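Local coordinates for exoglucanase A (Cellulomonas fimi, PDB 7CBD), which hydrolyses beta-1,4-glucosidic linkages of cellulose with inversion of anomeric configuration, releasing cellobiose, through the family 6 catalytic domain that forms this chain, at residues N90-D95 and A143-P148; L151-T156 and S196-W201; N299-P304 and L338-G343; G368-A373 and N408-G413. All coordinates share one frame; numbering follows the deposited sequence.

Contact 1 (N90-D95 and A143-P148)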
loop_
_atom_site.group_PDB
_atom_site.type_symbol
_atom_site.label_atom_id
_atom_site.label_comp_id
_atom_site.label_asym_id
_atom_site.label_seq_id
_atom_site.Cartn_x
_atom_site.Cartn_y
_atom_site.Cartn_z
ATOM N N ASN A 90 -1.626 11.492 5.048
ATOM C CA ASN A 90 -1.903 10.420 4.093
ATOM C C ASN A 90 -3.297 9.856 4.329
ATOM O O ASN A 90 -3.605 9.391 5.429
ATOM C CB ASN A 90 -0.871 9.306 4.232
ATOM C CG ASN A 90 0.500 9.731 3.771
ATOM O OD1 ASN A 90 0.748 9.842 2.574
ATOM N ND2 ASN A 90 1.398 9.973 4.719
ATOM N N LEU A 91 -4.121 9.867 3.281
ATOM C CA LEU A 91 -5.519 9.468 3.345
ATOM C C LEU A 91 -5.762 8.472 2.220
ATOM O O LEU A 91 -5.354 8.721 1.082
ATOM C CB LEU A 91 -6.358 10.712 3.070
ATOM C CG LEU A 91 -7.733 10.988 3.696
ATOM C CD1 LEU A 91 -8.653 11.725 2.716
ATOM C CD2 LEU A 91 -8.409 9.803 4.296
ATOM N N VAL A 92 -6.418 7.351 2.514
ATOM C CA VAL A 92 -6.709 6.351 1.487
ATOM C C VAL A 92 -8.185 6.402 1.117
ATOM O O VAL A 92 -9.061 6.229 1.977
ATOM C CB VAL A 92 -6.303 4.931 1.899
ATOM C CG1 VAL A 92 -6.325 4.023 0.666
ATOM C CG2 VAL A 92 -4.924 4.940 2.531
ATOM N N ILE A 93 -8.435 6.624 -0.170
ATOM C CA ILE A 93 -9.763 6.606 -0.765
ATOM C C ILE A 93 -9.969 5.184 -1.288
ATOM O O ILE A 93 -9.230 4.729 -2.168
ATOM C CB ILE A 93 -9.826 7.631 -1.911
ATOM C CG1 ILE A 93 -9.387 9.019 -1.424
ATOM C CG2 ILE A 93 -11.205 7.670 -2.548
ATOM C CD1 ILE A 93 -10.227 9.580 -0.298
ATOM N N TYR A 94 -10.929 4.454 -0.715
ATOM C CA TYR A 94 -10.992 3.009 -0.938
ATOM C C TYR A 94 -12.406 2.490 -0.722
ATOM O O TYR A 94 -12.665 1.758 0.241
ATOM C CB TYR A 94 -10.015 2.286 0.002
ATOM C CG TYR A 94 -9.795 0.799 -0.253
ATOM C CD1 TYR A 94 -9.588 0.304 -1.533
ATOM C CD2 TYR A 94 -9.741 -0.097 0.810
ATOM C CE1 TYR A 94 -9.366 -1.055 -1.757
ATOM C CE2 TYR A 94 -9.516 -1.441 0.601
ATOM C CZ TYR A 94 -9.325 -1.916 -0.681
ATOM O OH TYR A 94 -9.096 -3.264 -0.866
ATOM N N ASP A 95 -13.332 2.845 -1.624
ATOM C CA ASP A 95 -14.687 2.325 -1.484
ATOM C C ASP A 95 -15.429 2.225 -2.813
ATOM O O ASP A 95 -16.660 2.339 -2.832
ATOM C CB ASP A 95 -15.500 3.154 -0.477
ATOM C CG ASP A 95 -16.623 2.361 0.169
ATOM O OD1 ASP A 95 -16.607 1.106 0.130
ATOM O OD2 ASP A 95 -17.518 3.017 0.741
ATOM N N ALA A 143 -2.261 13.945 1.047
ATOM C CA ALA A 143 -1.881 13.043 -0.033
ATOM C C ALA A 143 -2.922 11.938 -0.053
ATOM O O ALA A 143 -2.975 11.113 0.861
ATOM C CB ALA A 143 -0.482 12.473 0.181
ATOM N N ALA A 144 -3.774 11.955 -1.065
ATOM C CA ALA A 144 -4.866 11.001 -1.187
ATOM C C ALA A 144 -4.401 9.857 -2.080
ATOM O O ALA A 144 -4.146 10.060 -3.276
ATOM C CB ALA A 144 -6.085 11.697 -1.783
ATOM N N THR A 145 -4.250 8.667 -1.492
ATOM C CA THR A 145 -4.016 7.470 -2.288
ATOM C C THR A 145 -5.355 7.031 -2.873
ATOM O O THR A 145 -6.294 6.738 -2.126
ATOM C CB THR A 145 -3.409 6.365 -1.422
ATOM O OG1 THR A 145 -2.045 6.681 -1.121
ATOM C CG2 THR A 145 -3.445 5.023 -2.157
ATOM N N ILE A 146 -5.452 7.003 -4.202
ATOM C CA ILE A 146 -6.733 6.854 -4.893
ATOM C C ILE A 146 -6.940 5.388 -5.267
ATOM O O ILE A 146 -6.359 4.884 -6.236
ATOM C CB ILE A 146 -6.832 7.755 -6.129
ATOM C CG1 ILE A 146 -6.506 9.216 -5.805
ATOM C CG2 ILE A 146 -8.226 7.640 -6.744
ATOM C CD1 ILE A 146 -7.415 9.847 -4.785
ATOM N N GLU A 147 -7.799 4.716 -4.505
ATOM C CA GLU A 147 -8.428 3.432 -4.811
ATOM C C GLU A 147 -7.442 2.316 -5.136
ATOM O O GLU A 147 -7.325 1.879 -6.290
ATOM C CB GLU A 147 -9.520 3.597 -5.871
ATOM C CG GLU A 147 -10.676 4.478 -5.411
ATOM C CD GLU A 147 -11.592 3.828 -4.376
ATOM O OE1 GLU A 147 -11.494 2.601 -4.138
ATOM O OE2 GLU A 147 -12.431 4.550 -3.793
ATOM N N PRO A 148 -6.747 1.800 -4.125
ATOM C CA PRO A 148 -5.934 0.593 -4.321
ATOM C C PRO A 148 -6.751 -0.546 -4.922
ATOM O O PRO A 148 -7.966 -0.634 -4.737
ATOM C CB PRO A 148 -5.474 0.250 -2.897
ATOM C CG PRO A 148 -5.525 1.570 -2.162
ATOM C CD PRO A 148 -6.700 2.296 -2.740
HETATM O O HOH W 1 -1.550 8.672 0.850
#

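Contact 2 (L151-T156 and S196-W201)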
loop_
_atom_site.group_PDB
_atom_site.type_symbol
_atom_site.label_atom_id
_atom_site.label_comp_id
_atom_site.label_asym_id
_atom_site.label_seq_id
_atom_site.Cartn_x
_atom_site.Cartn_y
_atom_site.Cartn_z
ATOM N N LEU A 151 -8.094 0.058 -10.901
ATOM C CA LEU A 151 -8.025 0.149 -12.360
ATOM C C LEU A 151 -7.237 -0.960 -13.047
ATOM O O LEU A 151 -7.679 -1.416 -14.117
ATOM C CB LEU A 151 -7.547 1.537 -12.801
ATOM C CG LEU A 151 -8.545 2.663 -12.539
ATOM C CD1 LEU A 151 -7.860 4.016 -12.661
ATOM C CD2 LEU A 151 -9.724 2.589 -13.495
ATOM N N PRO A 152 -6.090 -1.420 -12.539
ATOM C CA PRO A 152 -5.352 -2.470 -13.259
ATOM C C PRO A 152 -6.081 -3.805 -13.342
ATOM O O PRO A 152 -5.668 -4.658 -14.139
ATOM C CB PRO A 152 -4.046 -2.592 -12.469
ATOM C CG PRO A 152 -3.887 -1.251 -11.792
ATOM C CD PRO A 152 -5.291 -0.868 -11.425
ATOM N N ASN A 153 -7.135 -4.021 -12.551
ATOM C CA ASN A 153 -7.958 -5.206 -12.767
ATOM C C ASN A 153 -8.588 -5.193 -14.148
ATOM O O ASN A 153 -8.915 -6.254 -14.688
ATOM C CB ASN A 153 -9.070 -5.273 -11.725
ATOM C CG ASN A 153 -8.571 -5.689 -10.374
ATOM O OD1 ASN A 153 -8.210 -6.847 -10.168
ATOM N ND2 ASN A 153 -8.540 -4.749 -9.439
ATOM N N LEU A 154 -8.768 -4.010 -14.737
ATOM C CA LEU A 154 -9.480 -3.907 -16.003
ATOM C C LEU A 154 -8.634 -4.338 -17.191
ATOM O O LEU A 154 -9.188 -4.562 -18.274
ATOM C CB LEU A 154 -10.028 -2.485 -16.192
ATOM C CG LEU A 154 -10.851 -1.933 -15.016
ATOM C CD1 LEU A 154 -11.486 -0.604 -15.398
ATOM C CD2 LEU A 154 -11.900 -2.923 -14.506
ATOM N N THR A 155 -7.318 -4.469 -17.013
ATOM C CA THR A 155 -6.423 -4.904 -18.076
ATOM C C THR A 155 -5.754 -6.242 -17.798
ATOM O O THR A 155 -5.054 -6.757 -18.677
ATOM C CB THR A 155 -5.324 -3.860 -18.288
ATOM O OG1 THR A 155 -4.753 -3.538 -17.014
ATOM C CG2 THR A 155 -5.894 -2.601 -18.922
ATOM N N THR A 156 -5.923 -6.804 -16.611
ATOM C CA THR A 156 -5.350 -8.094 -16.269
ATOM C C THR A 156 -6.380 -9.127 -15.847
ATOM O O THR A 156 -6.151 -10.323 -16.039
ATOM C CB THR A 156 -4.350 -7.942 -15.116
ATOM O OG1 THR A 156 -5.018 -7.378 -13.977
ATOM C CG2 THR A 156 -3.172 -7.060 -15.525
ATOM N N SER A 196 4.948 -4.676 -8.814
ATOM C CA SER A 196 5.612 -5.360 -9.919
ATOM C C SER A 196 5.151 -6.801 -10.082
ATOM O O SER A 196 5.187 -7.330 -11.196
ATOM C CB SER A 196 7.133 -5.313 -9.765
ATOM O OG SER A 196 7.561 -5.843 -8.521
ATOM N N GLY A 197 4.743 -7.461 -8.998
ATOM C CA GLY A 197 4.273 -8.831 -9.105
ATOM C C GLY A 197 2.914 -8.973 -9.753
ATOM O O GLY A 197 2.447 -10.098 -9.968
ATOM N N TRP A 198 2.261 -7.857 -10.068
ATOM C CA TRP A 198 0.992 -7.833 -10.781
ATOM C C TRP A 198 1.145 -7.253 -12.177
ATOM O O TRP A 198 0.647 -7.834 -13.148
ATOM C CB TRP A 198 -0.004 -6.998 -9.957
ATOM C CG TRP A 198 -1.420 -6.918 -10.475
ATOM C CD1 TRP A 198 -1.987 -7.628 -11.503
ATOM C CD2 TRP A 198 -2.445 -6.063 -9.967
ATOM N NE1 TRP A 198 -3.307 -7.267 -11.653
ATOM C CE2 TRP A 198 -3.609 -6.306 -10.722
ATOM C CE3 TRP A 198 -2.488 -5.114 -8.941
ATOM C CZ2 TRP A 198 -4.802 -5.634 -10.482
ATOM C CZ3 TRP A 198 -3.666 -4.447 -8.708
ATOM C CH2 TRP A 198 -4.808 -4.706 -9.477
ATOM N N LEU A 199 1.874 -6.143 -12.308
ATOM C CA LEU A 199 1.879 -5.371 -13.545
ATOM C C LEU A 199 3.257 -5.219 -14.179
ATOM O O LEU A 199 3.394 -4.461 -15.142
ATOM C CB LEU A 199 1.242 -3.992 -13.319
ATOM C CG LEU A 199 -0.152 -4.024 -12.687
ATOM C CD1 LEU A 199 -0.605 -2.627 -12.319
ATOM C CD2 LEU A 199 -1.150 -4.710 -13.631
ATOM N N GLY A 200 4.280 -5.919 -13.684
ATOM C CA GLY A 200 5.625 -5.692 -14.192
ATOM C C GLY A 200 5.847 -6.165 -15.619
ATOM O O GLY A 200 6.694 -5.609 -16.332
ATOM N N TRP A 201 5.124 -7.203 -16.047
ATOM C CA TRP A 201 5.208 -7.676 -17.427
ATOM C C TRP A 201 4.838 -6.557 -18.391
ATOM O O TRP A 201 3.881 -5.818 -18.159
ATOM C CB TRP A 201 4.235 -8.843 -17.636
ATOM C CG TRP A 201 4.538 -10.035 -16.771
ATOM C CD1 TRP A 201 5.318 -11.109 -17.099
ATOM C CD2 TRP A 201 4.072 -10.272 -15.433
ATOM N NE1 TRP A 201 5.374 -11.990 -16.047
ATOM C CE2 TRP A 201 4.609 -11.506 -15.017
ATOM C CE3 TRP A 201 3.246 -9.564 -14.552
ATOM C CZ2 TRP A 201 4.351 -12.047 -13.755
ATOM C CZ3 TRP A 201 3.002 -10.096 -13.289
ATOM C CH2 TRP A 201 3.553 -11.326 -12.906
#

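Contact 3 (N299-P304 and L338-G343)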
loop_
_atom_site.group_PDB
_atom_site.type_symbol
_atom_site.label_atom_id
_atom_site.label_comp_id
_atom_site.label_asym_id
_atom_site.label_seq_id
_atom_site.Cartn_x
_atom_site.Cartn_y
_atom_site.Cartn_z
ATOM N N ASN A 299 7.424 -4.490 3.257
ATOM C CA ASN A 299 8.185 -5.067 2.153
ATOM C C ASN A 299 9.667 -5.259 2.475
ATOM O O ASN A 299 10.475 -5.411 1.555
ATOM C CB ASN A 299 7.996 -4.276 0.851
ATOM C CG ASN A 299 8.590 -2.879 0.908
ATOM O OD1 ASN A 299 9.174 -2.474 1.908
ATOM N ND2 ASN A 299 8.433 -2.130 -0.181
ATOM N N GLY A 300 10.036 -5.272 3.760
ATOM C CA GLY A 300 11.446 -5.355 4.120
ATOM C C GLY A 300 12.068 -6.729 3.922
ATOM O O GLY A 300 13.242 -6.833 3.551
ATOM N N TRP A 301 11.315 -7.796 4.197
ATOM C CA TRP A 301 11.828 -9.167 4.068
ATOM C C TRP A 301 13.174 -9.354 4.777
ATOM O O TRP A 301 14.158 -9.819 4.194
ATOM C CB TRP A 301 11.881 -9.607 2.601
ATOM C CG TRP A 301 10.517 -9.772 2.037
ATOM C CD1 TRP A 301 9.886 -8.952 1.141
ATOM C CD2 TRP A 301 9.580 -10.805 2.365
ATOM N NE1 TRP A 301 8.618 -9.423 0.878
ATOM C CE2 TRP A 301 8.404 -10.555 1.622
ATOM C CE3 TRP A 301 9.618 -11.919 3.217
ATOM C CZ2 TRP A 301 7.280 -11.381 1.703
ATOM C CZ3 TRP A 301 8.503 -12.740 3.293
ATOM C CH2 TRP A 301 7.349 -12.464 2.544
ATOM N N GLY A 302 13.207 -8.988 6.053
ATOM C CA GLY A 302 14.382 -9.140 6.881
ATOM C C GLY A 302 14.292 -10.337 7.809
ATOM O O GLY A 302 13.569 -11.308 7.561
ATOM N N GLY A 303 15.050 -10.269 8.896
ATOM C CA GLY A 303 15.120 -11.367 9.824
ATOM C C GLY A 303 16.085 -12.439 9.365
ATOM O O GLY A 303 16.779 -12.296 8.353
ATOM N N PRO A 304 16.142 -13.546 10.109
ATOM C CA PRO A 304 17.161 -14.574 9.835
ATOM C C PRO A 304 16.994 -15.282 8.502
ATOM O O PRO A 304 17.967 -15.870 8.010
ATOM C CB PRO A 304 17.018 -15.548 11.015
ATOM C CG PRO A 304 15.634 -15.315 11.539
ATOM C CD PRO A 304 15.344 -13.855 11.307
ATOM N N LEU A 338 2.972 -15.159 4.996
ATOM C CA LEU A 338 3.834 -15.484 6.121
ATOM C C LEU A 338 5.237 -14.925 5.922
ATOM O O LEU A 338 5.796 -14.969 4.823
ATOM C CB LEU A 338 3.913 -17.000 6.280
ATOM C CG LEU A 338 2.754 -17.578 7.098
ATOM C CD1 LEU A 338 2.594 -19.065 6.840
ATOM C CD2 LEU A 338 2.946 -17.305 8.583
ATOM N N GLY A 339 5.807 -14.398 7.006
ATOM C CA GLY A 339 7.211 -14.043 7.052
ATOM C C GLY A 339 7.552 -12.622 6.657
ATOM O O GLY A 339 8.724 -12.238 6.749
ATOM N N ALA A 340 6.573 -11.823 6.247
ATOM C CA ALA A 340 6.849 -10.458 5.814
ATOM C C ALA A 340 7.370 -9.615 6.978
ATOM O O ALA A 340 7.038 -9.850 8.147
ATOM C CB ALA A 340 5.576 -9.830 5.255
ATOM N N GLY A 341 8.206 -8.628 6.639
ATOM C CA GLY A 341 8.751 -7.716 7.620
ATOM C C GLY A 341 8.569 -6.270 7.194
ATOM O O GLY A 341 8.405 -5.958 6.016
ATOM N N ILE A 342 8.604 -5.384 8.193
ATOM C CA ILE A 342 8.531 -3.948 7.943
ATOM C C ILE A 342 9.709 -3.512 7.078
ATOM O O ILE A 342 10.821 -4.043 7.197
ATOM C CB ILE A 342 8.488 -3.209 9.292
ATOM C CG1 ILE A 342 7.127 -3.431 9.960
ATOM C CG2 ILE A 342 8.779 -1.731 9.140
ATOM C CD1 ILE A 342 7.043 -2.951 11.399
ATOM N N GLY A 343 9.466 -2.557 6.189
ATOM C CA GLY A 343 10.490 -2.020 5.308
ATOM C C GLY A 343 11.044 -0.686 5.768
ATOM O O GLY A 343 11.048 -0.361 6.963
HETATM O O HOH W 2 8.418 -8.139 3.841
#

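Contact 4 (G368-A373 and N408-G413)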
loop_
_atom_site.group_PDB
_atom_site.type_symbol
_atom_site.label_atom_id
_atom_site.label_comp_id
_atom_site.label_asym_id
_atom_site.label_seq_id
_atom_site.Cartn_x
_atom_site.Cartn_y
_atom_site.Cartn_z
ATOM N N GLY A 368 0.611 -4.160 11.216
ATOM C CA GLY A 368 -0.159 -4.757 12.282
ATOM C C GLY A 368 -1.622 -4.970 11.956
ATOM O O GLY A 368 -2.269 -5.810 12.594
ATOM N N GLU A 369 -2.162 -4.242 10.977
ATOM C CA GLU A 369 -3.546 -4.440 10.573
ATOM C C GLU A 369 -3.641 -5.594 9.582
ATOM O O GLU A 369 -2.880 -5.658 8.610
ATOM C CB GLU A 369 -4.099 -3.153 9.960
ATOM C CG GLU A 369 -4.253 -2.058 11.007
ATOM C CD GLU A 369 -4.895 -0.785 10.498
ATOM O OE1 GLU A 369 -5.317 -0.725 9.326
ATOM O OE2 GLU A 369 -4.980 0.158 11.301
ATOM N N SER A 370 -4.592 -6.493 9.820
ATOM C CA SER A 370 -4.777 -7.659 8.972
ATOM C C SER A 370 -5.233 -7.260 7.570
ATOM O O SER A 370 -5.883 -6.226 7.366
ATOM C CB SER A 370 -5.842 -8.559 9.592
ATOM O OG SER A 370 -6.073 -9.699 8.791
ATOM N N ASP A 371 -4.897 -8.106 6.595
ATOM C CA ASP A 371 -5.401 -7.965 5.235
ATOM C C ASP A 371 -6.756 -8.629 5.038
ATOM O O ASP A 371 -7.406 -8.392 4.014
ATOM C CB ASP A 371 -4.431 -8.579 4.221
ATOM C CG ASP A 371 -3.075 -7.906 4.227
ATOM O OD1 ASP A 371 -3.017 -6.687 4.490
ATOM O OD2 ASP A 371 -2.075 -8.594 3.952
ATOM N N GLY A 372 -7.193 -9.446 5.981
ATOM C CA GLY A 372 -8.416 -10.204 5.837
ATOM C C GLY A 372 -8.375 -11.425 6.718
ATOM O O GLY A 372 -7.314 -11.900 7.122
ATOM N N ALA A 373 -9.558 -11.933 7.036
ATOM C CA ALA A 373 -9.662 -13.062 7.947
ATOM C C ALA A 373 -9.288 -14.361 7.246
ATOM O O ALA A 373 -9.548 -14.551 6.056
ATOM C CB ALA A 373 -11.078 -13.166 8.517
ATOM N N ASN A 408 -4.917 -17.694 11.762
ATOM C CA ASN A 408 -5.495 -16.968 12.894
ATOM C C ASN A 408 -5.587 -15.467 12.637
ATOM O O ASN A 408 -5.384 -14.651 13.536
ATOM C CB ASN A 408 -4.778 -17.288 14.207
ATOM C CG ASN A 408 -4.985 -18.720 14.629
ATOM O OD1 ASN A 408 -6.120 -19.191 14.689
ATOM N ND2 ASN A 408 -3.896 -19.427 14.912
ATOM N N ALA A 409 -5.918 -15.101 11.394
ATOM C CA ALA A 409 -5.985 -13.699 10.987
ATOM C C ALA A 409 -7.376 -13.132 11.244
ATOM O O ALA A 409 -8.371 -13.768 10.878
ATOM C CB ALA A 409 -5.680 -13.572 9.504
ATOM N N PRO A 410 -7.486 -11.939 11.820
ATOM C CA PRO A 410 -8.792 -11.298 11.998
ATOM C C PRO A 410 -9.205 -10.557 10.726
ATOM O O PRO A 410 -8.501 -10.562 9.719
ATOM C CB PRO A 410 -8.523 -10.316 13.137
ATOM C CG PRO A 410 -7.114 -9.889 12.918
ATOM C CD PRO A 410 -6.392 -11.118 12.375
ATOM N N LEU A 411 -10.370 -9.910 10.793
ATOM C CA LEU A 411 -10.888 -9.158 9.658
ATOM C C LEU A 411 -9.916 -8.053 9.260
ATOM O O LEU A 411 -9.107 -7.580 10.062
ATOM C CB LEU A 411 -12.221 -8.498 10.014
ATOM C CG LEU A 411 -13.427 -9.378 10.343
ATOM C CD1 LEU A 411 -14.629 -8.507 10.700
ATOM C CD2 LEU A 411 -13.758 -10.311 9.184
ATOM N N ALA A 412 -10.003 -7.642 7.997
ATOM C CA ALA A 412 -9.163 -6.560 7.501
ATOM C C ALA A 412 -9.269 -5.342 8.409
ATOM O O ALA A 412 -10.363 -4.952 8.822
ATOM C CB ALA A 412 -9.600 -6.191 6.085
ATOM N N GLY A 413 -8.117 -4.758 8.744
ATOM C CA GLY A 413 -8.070 -3.588 9.591
ATOM C C GLY A 413 -7.966 -3.874 11.074
ATOM O O GLY A 413 -7.633 -2.966 11.844
HETATM O O HOH W 3 -7.770 -0.177 12.059
#

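Contact 1 (N90-D95 and A143-P148)
Leu91 and Ile93 alternate with Thr145 and Glu147 in the backbone bonding of two adjacent parallel strands, 90-93 and 143-146. Leu91 N donates to Ala143 O at 3.0 Å. Thr145 N donates to Leu91 O, and Ile93 N to Thr145 O. Glu147 N, just past its strand, still reaches Ile93 O at 2.7 Å, but the bond is bent (136°). The tight part lies on the face of Ile93 and Ile146. These side chains run side by side, with Ile93 CG1 4.0 Å from Ile146 CD1. The other face is less closely packed near Asn90, where water 1 donates to Asn90 OD1 and Ala143 O and accepts from Thr145 OG1. Asn90 OD1 also bonds Tyr10 OH. Beyond the strands, the Glu147 chain bends at chi2 (-73°) and brings its carboxylate to the backbone of Tyr94 and Asp95. Asp95 N meets the syn lone pair of Glu147 OE2 at 2.9 Å, almost straight (173°). Tyr120 OH also bonds this oxygen. An alanine in place of Glu147 would probably leave Asp95 N and the Tyr120 hydroxyl without this acceptor and let that backbone shift. Tyr94 CE1 brings its ring edge to Pro148 O at 3.3 Å, close to the predicted proton donor Asp149. The two strands are neighbours in the parallel barrel sheet of the family 6 fold. Strand 52-54 flanks one and strand 187-192 the other, while helices 114-132 and 161-182 cover the isoleucine face.

Contact 2 (L151-T156 and S196-W201)
A chi1 of -176° swings the Trp198 indole away from its own N and across to 151-156. Thr156 turns OG1 between its own N and carbonyl carbon, in the crowded position, which presents it to the indole N-H. Trp198 NE1 donates to Thr156 OG1 at 2.9 Å. The bond is somewhat bent (148°), and the oxygen is tilted out of the ring plane. Thr156 OG1 in turn donates to Pro152 O at 2.8 Å, so the hydroxyl is gripped as acceptor and as donor. The contact joins two short helical turns that each follow a parallel strand of the family 6 barrel, 141-146 and 187-192. Over one face of the indole lies Pro152 CB, a CH-pi contact 3.9 Å from the centroid of the six-membered ring. Leu199 CD2 lies over the same face, toward its rim. Leu199 CD1 is pressed against Pro152 CB at 3.4 Å, tighter than usual for two carbons. A leucine in place of Trp198 would probably leave Thr156 OG1 without its donor and uncover Pro152. The Asn153 amide stands at 53° to the indole, with OD1 3.6 Å from Trp198 CZ2. Asn157 bonds that oxygen, and Asn153 ND2 donates to the predicted proton donor Asp149.

Contact 3 (N299-P304 and L338-G343)
Gly300 and Gly341 make the direct hydrogen bond between these two loops. Gly300 N donates to Gly341 O at 2.9 Å. The donor stands above the carbonyl plane, 42° out of it, and therefore not on a lone pair. A second polar link runs through water 2, which accepts from Trp301 N and from Gly341 N, the latter at 2.8 Å. The water lies over the same face of the indole as Ala340 CA.

Close backbone packing comes next. Gly300 CA points a hydrogen at Ile342 O, 3.4 Å away. A side chain on Gly300 would run into that oxygen, and one on Gly343 would strike Asn299 OD1. The chains can thus approach to 3.7 Å between Gly300 CA and Gly343 CA.

The aromatic contact is made by Trp301. Its CG lies beside the backbone N (chi1 -69°), and the ring extends along 338-340. Ala340 CA sits over the six-membered ring in a CH-pi contact, 3.9 Å from the centroid. Leu338 O meets the ring edge near its plane, 3.7 Å from Trp301 CH2. Trp301 NE1 is bonded to Thr236 O, which helps fix the rotation of the indole.

Segment 299-304 follows barrel strand 291-295, at the C-terminal end of the parallel strands, where this fold carries its active site. The Ala340 side chain is about 8 Å from that of the predicted nucleophile Asp371.

Contact 4 (G368-A373 and N408-G413)
The loop carrying Asp371, the predicted active-site nucleophile, packs here against 408-413, the segment leading to helix 417-425. Its central motif is an ST turn at Ser370. Gly372 N donates to Ser370 OG at 3.0 Å, nearly straight (164°). The hydroxyl in turn donates to Pro410 O at 2.7 Å, from 34° off the carbonyl plane. Ser370 OG is anti to the backbone N (chi1 179°), which places it between the turn and the neighbouring segment. One oxygen thus closes the turn and ties it across. The Ser370 carbonyl makes the second direct bond, accepting from Gly413 N at 3.0 Å. Lys365 NZ bonds the same carbonyl oxygen. Ala412 CA also brings a hydrogen to Ser370 O.

Beyond the turn a methyl meets a carbonyl: Ala409 CB lies 3.3 Å from Gly372 O. The apolar touch is Ala373 CB to Leu411 CD2, at 4.0 Å. Gly372 has backbone angles at which a side chain would jam against the preceding carbonyl. Asp371 points away from 408-413. Its carboxylate forms a salt bridge with Arg298 and accepts from Asn336 N. At the far end Glu369 runs extended beyond CG, alongside the Gly413 backbone. Water 3 spans the two there, donating to Gly413 O at 2.8 Å and weakly to Glu369 OE2.

In the fold
The contacts follow one another along the chain of a single catalytic domain, and apart from the chain link between contacts 1 and 2 none of them touches another. Contacts 1 and 2 are joined through the short link 149-150, which holds the predicted proton donor Asp149; their centres are 18 Å apart. Contact 4 holds the other predicted catalytic residue, Asp371, whose side chain is about 10 Å from that of Asp149. Tyr94 of contact 1 is near both, its side chain about 5 Å from that of Asp149 and about 9 Å from that of Asp371. Contact 3 approaches Asp371 from another loop, the side chain of Ala340 about 8 Å from that of Asp371. Nearest atoms of contacts 3 and 4 are about 7 Å apart.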